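Local structure of capsular polysaccharide export system protein KpsC (Thermosulfurimonas dismutans, 6MGB) at residues R158-D163 and S247-E252; R241-S246 and E259-G264. The protein probably transfers Kdo in a beta-2,4 linkage during assembly of the conserved glycolipid anchor of Gram-negative bacterial capsules. All coordinates share one frame; numbering follows the deposited sequence.

The two contacts lie in one parallel sheet, with centres about 6 Å apart. Strand 158-162 of contact 1 runs beside strand 241-244 of contact 2, joined by probable backbone hydrogen bonds from Tyr243 N to Leu160 O (2.8 Å) and from Ile162 N to Tyr243 O (2.9 Å). The helix that supplies 247-252 connects the two strands of contact 2 and packs against the second of them, Gly250 O lying 3.5 Å from Val260 CG2. Contact 1 holds the bound CMP directly. Contact 2 stands one step behind it: the nearest atoms of the Thr244 side chain and the nucleotide are about 7 Å apart, and Thr244 OG1 accepts from Ser247 N.

Contact 1: residues R158-D163 and S247-E252. With C5P (cytidine-5'-monophosphate), chain D.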
loop_
_atom_site.group_PDB
_atom_site.type_symbol
_atom_site.label_atom_id
_atom_site.label_comp_id
_atom_site.label_asym_id
_atom_site.label_seq_id
_atom_site.Cartn_x
_atom_site.Cartn_y
_atom_site.Cartn_z
ATOM N N ARG A 158 -24.638 -3.937 8.128
ATOM C CA ARG A 158 -23.750 -2.786 8.214
ATOM C C ARG A 158 -22.658 -2.915 7.162
ATOM O O ARG A 158 -22.250 -4.023 6.804
ATOM C CB ARG A 158 -23.129 -2.674 9.611
ATOM C CG ARG A 158 -22.407 -3.939 10.036
ATOM C CD ARG A 158 -21.710 -3.801 11.377
ATOM N NE ARG A 158 -21.150 -5.085 11.798
ATOM C CZ ARG A 158 -21.694 -5.900 12.699
ATOM N NH1 ARG A 158 -22.823 -5.578 13.321
ATOM N NH2 ARG A 158 -21.097 -7.048 12.987
ATOM N N VAL A 159 -22.184 -1.764 6.679
ATOM C CA VAL A 159 -21.086 -1.699 5.724
ATOM C C VAL A 159 -20.040 -0.730 6.259
ATOM O O VAL A 159 -20.308 0.088 7.141
ATOM C CB VAL A 159 -21.556 -1.271 4.316
ATOM C CG1 VAL A 159 -22.657 -2.198 3.819
ATOM C CG2 VAL A 159 -22.037 0.176 4.314
ATOM N N LEU A 160 -18.832 -0.826 5.706
ATOM C CA LEU A 160 -17.697 -0.030 6.155
ATOM C C LEU A 160 -17.151 0.794 4.997
ATOM O O LEU A 160 -16.890 0.256 3.915
ATOM C CB LEU A 160 -16.588 -0.920 6.725
ATOM C CG LEU A 160 -15.380 -0.174 7.302
ATOM C CD1 LEU A 160 -15.786 0.667 8.504
ATOM C CD2 LEU A 160 -14.276 -1.148 7.680
ATOM N N LEU A 161 -16.981 2.093 5.231
ATOM C CA LEU A 161 -16.331 2.996 4.291
ATOM C C LEU A 161 -14.947 3.345 4.826
ATOM O O LEU A 161 -14.804 3.688 6.004
ATOM C CB LEU A 161 -17.159 4.270 4.087
ATOM C CG LEU A 161 -18.374 4.200 3.153
ATOM C CD1 LEU A 161 -19.250 2.988 3.431
ATOM C CD2 LEU A 161 -19.189 5.477 3.282
ATOM N N ILE A 162 -13.939 3.252 3.964
ATOM C CA ILE A 162 -12.553 3.513 4.339
ATOM C C ILE A 162 -12.218 4.949 3.958
ATOM O O ILE A 162 -12.344 5.339 2.792
ATOM C CB ILE A 162 -11.593 2.520 3.663
ATOM C CG1 ILE A 162 -11.935 1.086 4.082
ATOM C CG2 ILE A 162 -10.139 2.852 4.013
ATOM C CD1 ILE A 162 -11.159 0.019 3.338
ATOM N N ASP A 163 -11.788 5.736 4.940
ATOM C CA ASP A 163 -11.329 7.091 4.676
ATOM C C ASP A 163 -9.817 7.082 4.480
ATOM O O ASP A 163 -9.116 6.166 4.915
ATOM C CB ASP A 163 -11.712 8.032 5.822
ATOM C CG ASP A 163 -11.658 9.498 5.420
ATOM O OD1 ASP A 163 -11.653 9.788 4.206
ATOM O OD2 ASP A 163 -11.623 10.367 6.320
ATOM N N SER A 247 -7.432 2.913 -0.943
ATOM C CA SER A 247 -6.640 2.620 0.243
ATOM C C SER A 247 -6.072 1.203 0.201
ATOM O O SER A 247 -6.699 0.269 -0.304
ATOM C CB SER A 247 -7.491 2.793 1.500
ATOM O OG SER A 247 -6.781 2.393 2.659
ATOM N N GLN A 248 -4.867 1.047 0.760
ATOM C CA GLN A 248 -4.306 -0.288 0.945
ATOM C C GLN A 248 -5.197 -1.141 1.837
ATOM O O GLN A 248 -5.168 -2.374 1.748
ATOM C CB GLN A 248 -2.901 -0.197 1.543
ATOM C CG GLN A 248 -2.259 -1.549 1.842
ATOM C CD GLN A 248 -0.880 -1.416 2.457
ATOM O OE1 GLN A 248 -0.214 -0.392 2.303
ATOM N NE2 GLN A 248 -0.448 -2.451 3.166
ATOM N N MET A 249 -5.989 -0.510 2.706
ATOM C CA MET A 249 -6.879 -1.267 3.575
ATOM C C MET A 249 -7.917 -2.042 2.776
ATOM O O MET A 249 -8.461 -3.031 3.279
ATOM C CB MET A 249 -7.558 -0.326 4.572
ATOM C CG MET A 249 -8.378 -1.033 5.637
ATOM S SD MET A 249 -8.825 0.069 6.994
ATOM C CE MET A 249 -9.900 -0.992 7.953
ATOM N N GLY A 250 -8.200 -1.617 1.543
ATOM C CA GLY A 250 -9.062 -2.405 0.677
ATOM C C GLY A 250 -8.463 -3.757 0.344
ATOM O O GLY A 250 -9.172 -4.765 0.287
ATOM N N PHE A 251 -7.148 -3.800 0.119
ATOM C CA PHE A 251 -6.496 -5.081 -0.131
ATOM C C PHE A 251 -6.450 -5.928 1.132
ATOM O O PHE A 251 -6.589 -7.155 1.067
ATOM C CB PHE A 251 -5.087 -4.866 -0.677
ATOM C CG PHE A 251 -4.421 -6.136 -1.122
ATOM C CD1 PHE A 251 -4.939 -6.862 -2.182
ATOM C CD2 PHE A 251 -3.288 -6.607 -0.480
ATOM C CE1 PHE A 251 -4.338 -8.036 -2.596
ATOM C CE2 PHE A 251 -2.681 -7.781 -0.890
ATOM C CZ PHE A 251 -3.207 -8.495 -1.950
ATOM N N GLU A 252 -6.251 -5.296 2.291
ATOM C CA GLU A 252 -6.303 -6.039 3.546
ATOM C C GLU A 252 -7.673 -6.677 3.742
ATOM O O GLU A 252 -7.780 -7.797 4.255
ATOM C CB GLU A 252 -5.950 -5.118 4.712
ATOM C CG GLU A 252 -4.496 -4.676 4.688
ATOM C CD GLU A 252 -4.140 -3.726 5.810
ATOM O OE1 GLU A 252 -5.057 -3.257 6.517
ATOM O OE2 GLU A 252 -2.934 -3.449 5.984
HETATM O O3P C5P D . -3.294 3.208 1.739
HETATM P P C5P D . -3.568 3.922 3.042
HETATM O O1P C5P D . -4.959 4.546 2.978
HETATM O O2P C5P D . -2.584 4.977 3.508
HETATM O "O5'" C5P D . -3.625 2.783 4.150
HETATM C "C5'" C5P D . -2.446 2.293 4.772
HETATM C "C4'" C5P D . -2.790 1.319 5.869
HETATM O "O4'" C5P D . -3.340 2.049 6.997
HETATM C "C3'" C5P D . -3.866 0.299 5.522
HETATM O "O3'" C5P D . -3.348 -0.830 4.841
HETATM C "C2'" C5P D . -4.468 -0.039 6.881
HETATM O "O2'" C5P D . -3.674 -0.992 7.573
HETATM C "C1'" C5P D . -4.374 1.305 7.605
HETATM N N1 C5P D . -5.632 2.081 7.500
HETATM C C2 C5P D . -6.599 2.117 8.643
HETATM N N3 C5P D . -7.873 2.910 8.525
HETATM C C4 C5P D . -8.173 3.652 7.304
HETATM C C5 C5P D . -7.211 3.616 6.166
HETATM C C6 C5P D . -5.938 2.823 6.286
HETATM O O2 C5P D . -6.362 1.519 9.634
HETATM N N4 C5P D . -9.410 4.419 7.188
#
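With CG1 of Ile162 beside its backbone N (chi1 -60°) and CG2 anti to that N, the two branches of this side chain part toward different partners on 247-252. Ile162 has two conformers; in one of them CD1 packs against Met249 CG at 3.8 Å, so this part of the packing is less certain. CG2 turns to Ser247 OG and to the amino nitrogen N4 of the cytosine. Met249 is extended from its first torsion onward (CG anti to N, chi1 -173°), which carries its sulfur past Ile162 and over one face of the base. Met249 SD lies 3.4 Å from N3 of CMP, and the terminal CE continues toward Leu160 CD2. At the amino group of the base, Asp163 O accepts from N4 of CMP at 2.9 Å, a backbone bond that reads the exocyclic amine of cytosine. The carboxylate of Asp163 accepts from the backbone N of Leu214 and of Ala215, which fixes the side chain.

The phosphate sits at the start of helix 248-255. Ser247, the N-cap, uses one hydroxyl twice. Its OG accepts from Met249 N at 3.0 Å. Ser247 OG also donates to C5P O1P, the phosphate oxygen of CMP, at 2.8 Å. Gln248 N completes the grip with a nearly straight bond to O3P (N-H...O angle 173°), and the positive end of the helix is likely to favour the anion. One turn on, Glu252 OE1 takes the ribose hydroxyl O2' at 2.9 Å, while its OE2 meets O3' in a weak bond. Lys200 and His202 also bond the ligand. Base held by a strand end, phosphate by a helix N-terminus and ribose by a carboxylate in that helix's first turns: this is the kind of nucleotide site found in the C-terminal Rossmann-like half of GT-B glycosyltransferases.

Contact 2: residues R241-S246 and E259-G264; sequences RIYTVS and EVICFG
Arg241 and Glu259 start level on neighbouring strands and run out side by side. From Arg241 CB, 4.0 Å from Glu259 OE1, the chain reaches CG and then CD, each lying against the methyl CD1 of Ile261. A bend at chi3 (-75°) then turns Arg241 NE to Glu259 OE1, 2.8 Å away. Arg241 NH2 adds a second bond to the same Glu259 OE1 at 3.2 Å. Both donors keep this oxygen in the guanidinium plane, yet they approach from one face of the carboxylate, the two planes standing 53° apart. NH1 is taken by Asn192 OD1, while Glu259 OE2 pairs with Arg275. Replacing Arg241 by a leucine would probably leave Glu259 OE1 without its charged mate and the carboxylate less firmly fixed in its rotation.

The strands are the two parallel arms of a beta-alpha-beta crossover through helix 248-255 in a parallel, Rossmann-like sheet. Their backbones alternate bonds in parallel fashion: Ile242 N to Glu259 O, Ile261 N to Ile242 O, Thr244 N to Ile261 O, Phe263 N to Thr244 O. On the Arg241 face, the same Ile261 CD1 lies over the Tyr243 ring in a CH-pi contact, 3.9 Å from the centroid. Phe263 comes to the edge of that ring, its CE1 3.5 Å from Tyr243 CD2, while Tyr243 OH bonds to Asn192. Thr244 CG2, on the other face, meets Val260 CG1 and the sulfur of Cys262. Past the strand ends Val245 O accepts from Gly264 N in a more bent bond (134°).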
loop_
_atom_site.group_PDB
_atom_site.type_symbol
_atom_site.label_atom_id
_atom_site.label_comp_id
_atom_site.label_asym_id
_atom_site.label_seq_id
_atom_site.Cartn_x
_atom_site.Cartn_y
_atom_site.Cartn_z
ATOM N N ARG A 241 -18.963 -6.230 3.443
ATOM C CA ARG A 241 -18.860 -5.357 2.282
ATOM C C ARG A 241 -18.092 -4.101 2.662
ATOM O O ARG A 241 -18.454 -3.417 3.625
ATOM C CB ARG A 241 -20.256 -5.003 1.759
ATOM C CG ARG A 241 -20.275 -4.011 0.617
ATOM C CD ARG A 241 -21.684 -3.853 0.070
ATOM N NE ARG A 241 -22.096 -5.001 -0.734
ATOM C CZ ARG A 241 -23.318 -5.171 -1.229
ATOM N NH1 ARG A 241 -24.264 -4.270 -0.999
ATOM N NH2 ARG A 241 -23.596 -6.245 -1.953
ATOM N N ILE A 242 -17.042 -3.795 1.900
ATOM C CA ILE A 242 -16.156 -2.671 2.178
ATOM C C ILE A 242 -16.183 -1.720 0.990
ATOM O O ILE A 242 -16.210 -2.156 -0.166
ATOM C CB ILE A 242 -14.712 -3.142 2.455
ATOM C CG1 ILE A 242 -14.696 -4.296 3.462
ATOM C CG2 ILE A 242 -13.859 -1.988 2.959
ATOM C CD1 ILE A 242 -15.342 -3.980 4.795
ATOM N N TYR A 243 -16.167 -0.420 1.280
ATOM C CA TYR A 243 -16.108 0.626 0.266
ATOM C C TYR A 243 -14.796 1.386 0.402
ATOM O O TYR A 243 -14.437 1.816 1.503
ATOM C CB TYR A 243 -17.282 1.597 0.404
ATOM C CG TYR A 243 -18.621 1.038 -0.021
ATOM C CD1 TYR A 243 -19.338 0.190 0.812
ATOM C CD2 TYR A 243 -19.179 1.376 -1.247
ATOM C CE1 TYR A 243 -20.565 -0.318 0.430
ATOM C CE2 TYR A 243 -20.404 0.874 -1.637
ATOM C CZ TYR A 243 -21.093 0.029 -0.795
ATOM O OH TYR A 243 -22.313 -0.470 -1.184
ATOM N N THR A 244 -14.087 1.557 -0.716
ATOM C CA THR A 244 -12.805 2.249 -0.708
ATOM C C THR A 244 -12.582 2.930 -2.051
ATOM O O THR A 244 -13.100 2.491 -3.082
ATOM C CB THR A 244 -11.643 1.286 -0.415
ATOM O OG1 THR A 244 -10.443 2.033 -0.179
ATOM C CG2 THR A 244 -11.418 0.322 -1.580
ATOM N N VAL A 245 -11.804 4.011 -2.024
ATOM C CA VAL A 245 -11.363 4.679 -3.244
ATOM C C VAL A 245 -10.082 4.004 -3.713
ATOM O O VAL A 245 -10.051 3.379 -4.780
ATOM C CB VAL A 245 -11.147 6.190 -3.026
ATOM C CG1 VAL A 245 -10.550 6.832 -4.277
ATOM C CG2 VAL A 245 -12.459 6.874 -2.659
ATOM N N SER A 246 -9.012 4.115 -2.907
ATOM C CA SER A 246 -7.723 3.556 -3.306
ATOM C C SER A 246 -6.858 3.111 -2.127
ATOM O O SER A 246 -5.646 2.935 -2.306
ATOM C CB SER A 246 -6.935 4.585 -4.127
ATOM O OG SER A 246 -6.625 5.724 -3.340
ATOM N N GLU A 259 -16.013 -8.536 0.347
ATOM C CA GLU A 259 -16.405 -7.894 -0.901
ATOM C C GLU A 259 -15.914 -6.452 -0.882
ATOM O O GLU A 259 -16.317 -5.667 -0.018
ATOM C CB GLU A 259 -17.920 -7.946 -1.083
ATOM C CG GLU A 259 -18.414 -7.290 -2.364
ATOM C CD GLU A 259 -19.921 -7.359 -2.507
ATOM O OE1 GLU A 259 -20.622 -7.232 -1.482
ATOM O OE2 GLU A 259 -20.405 -7.548 -3.642
ATOM N N VAL A 260 -15.047 -6.104 -1.828
ATOM C CA VAL A 260 -14.389 -4.802 -1.856
ATOM C C VAL A 260 -14.890 -4.044 -3.076
ATOM O O VAL A 260 -14.698 -4.484 -4.216
ATOM C CB VAL A 260 -12.861 -4.942 -1.871
ATOM C CG1 VAL A 260 -12.194 -3.580 -1.983
ATOM C CG2 VAL A 260 -12.393 -5.653 -0.608
ATOM N N ILE A 261 -15.526 -2.903 -2.833
ATOM C CA ILE A 261 -16.072 -2.059 -3.889
ATOM C C ILE A 261 -15.131 -0.870 -4.041
ATOM O O ILE A 261 -15.026 -0.027 -3.143
ATOM C CB ILE A 261 -17.506 -1.617 -3.569
ATOM C CG1 ILE A 261 -18.361 -2.844 -3.227
ATOM C CG2 ILE A 261 -18.101 -0.854 -4.746
ATOM C CD1 ILE A 261 -19.768 -2.530 -2.776
ATOM N N CYS A 262 -14.437 -0.810 -5.177
ATOM C CA CYS A 262 -13.400 0.185 -5.422
ATOM C C CYS A 262 -13.944 1.304 -6.297
ATOM O O CYS A 262 -14.500 1.047 -7.370
ATOM C CB CYS A 262 -12.185 -0.451 -6.101
ATOM S SG CYS A 262 -11.330 -1.695 -5.124
ATOM N N PHE A 263 -13.762 2.544 -5.845
ATOM C CA PHE A 263 -14.165 3.711 -6.616
ATOM C C PHE A 263 -13.001 4.383 -7.330
ATOM O O PHE A 263 -13.234 5.206 -8.224
ATOM C CB PHE A 263 -14.876 4.715 -5.704
ATOM C CG PHE A 263 -16.246 4.268 -5.297
ATOM C CD1 PHE A 263 -16.412 3.151 -4.494
ATOM C CD2 PHE A 263 -17.369 4.942 -5.737
ATOM C CE1 PHE A 263 -17.669 2.724 -4.130
ATOM C CE2 PHE A 263 -18.627 4.523 -5.370
ATOM C CZ PHE A 263 -18.779 3.412 -4.565
ATOM N N GLY A 264 -11.765 4.062 -6.948
ATOM C CA GLY A 264 -10.599 4.343 -7.749
ATOM C C GLY A 264 -10.028 3.075 -8.360
ATOM O O GLY A 264 -10.659 2.017 -8.376
#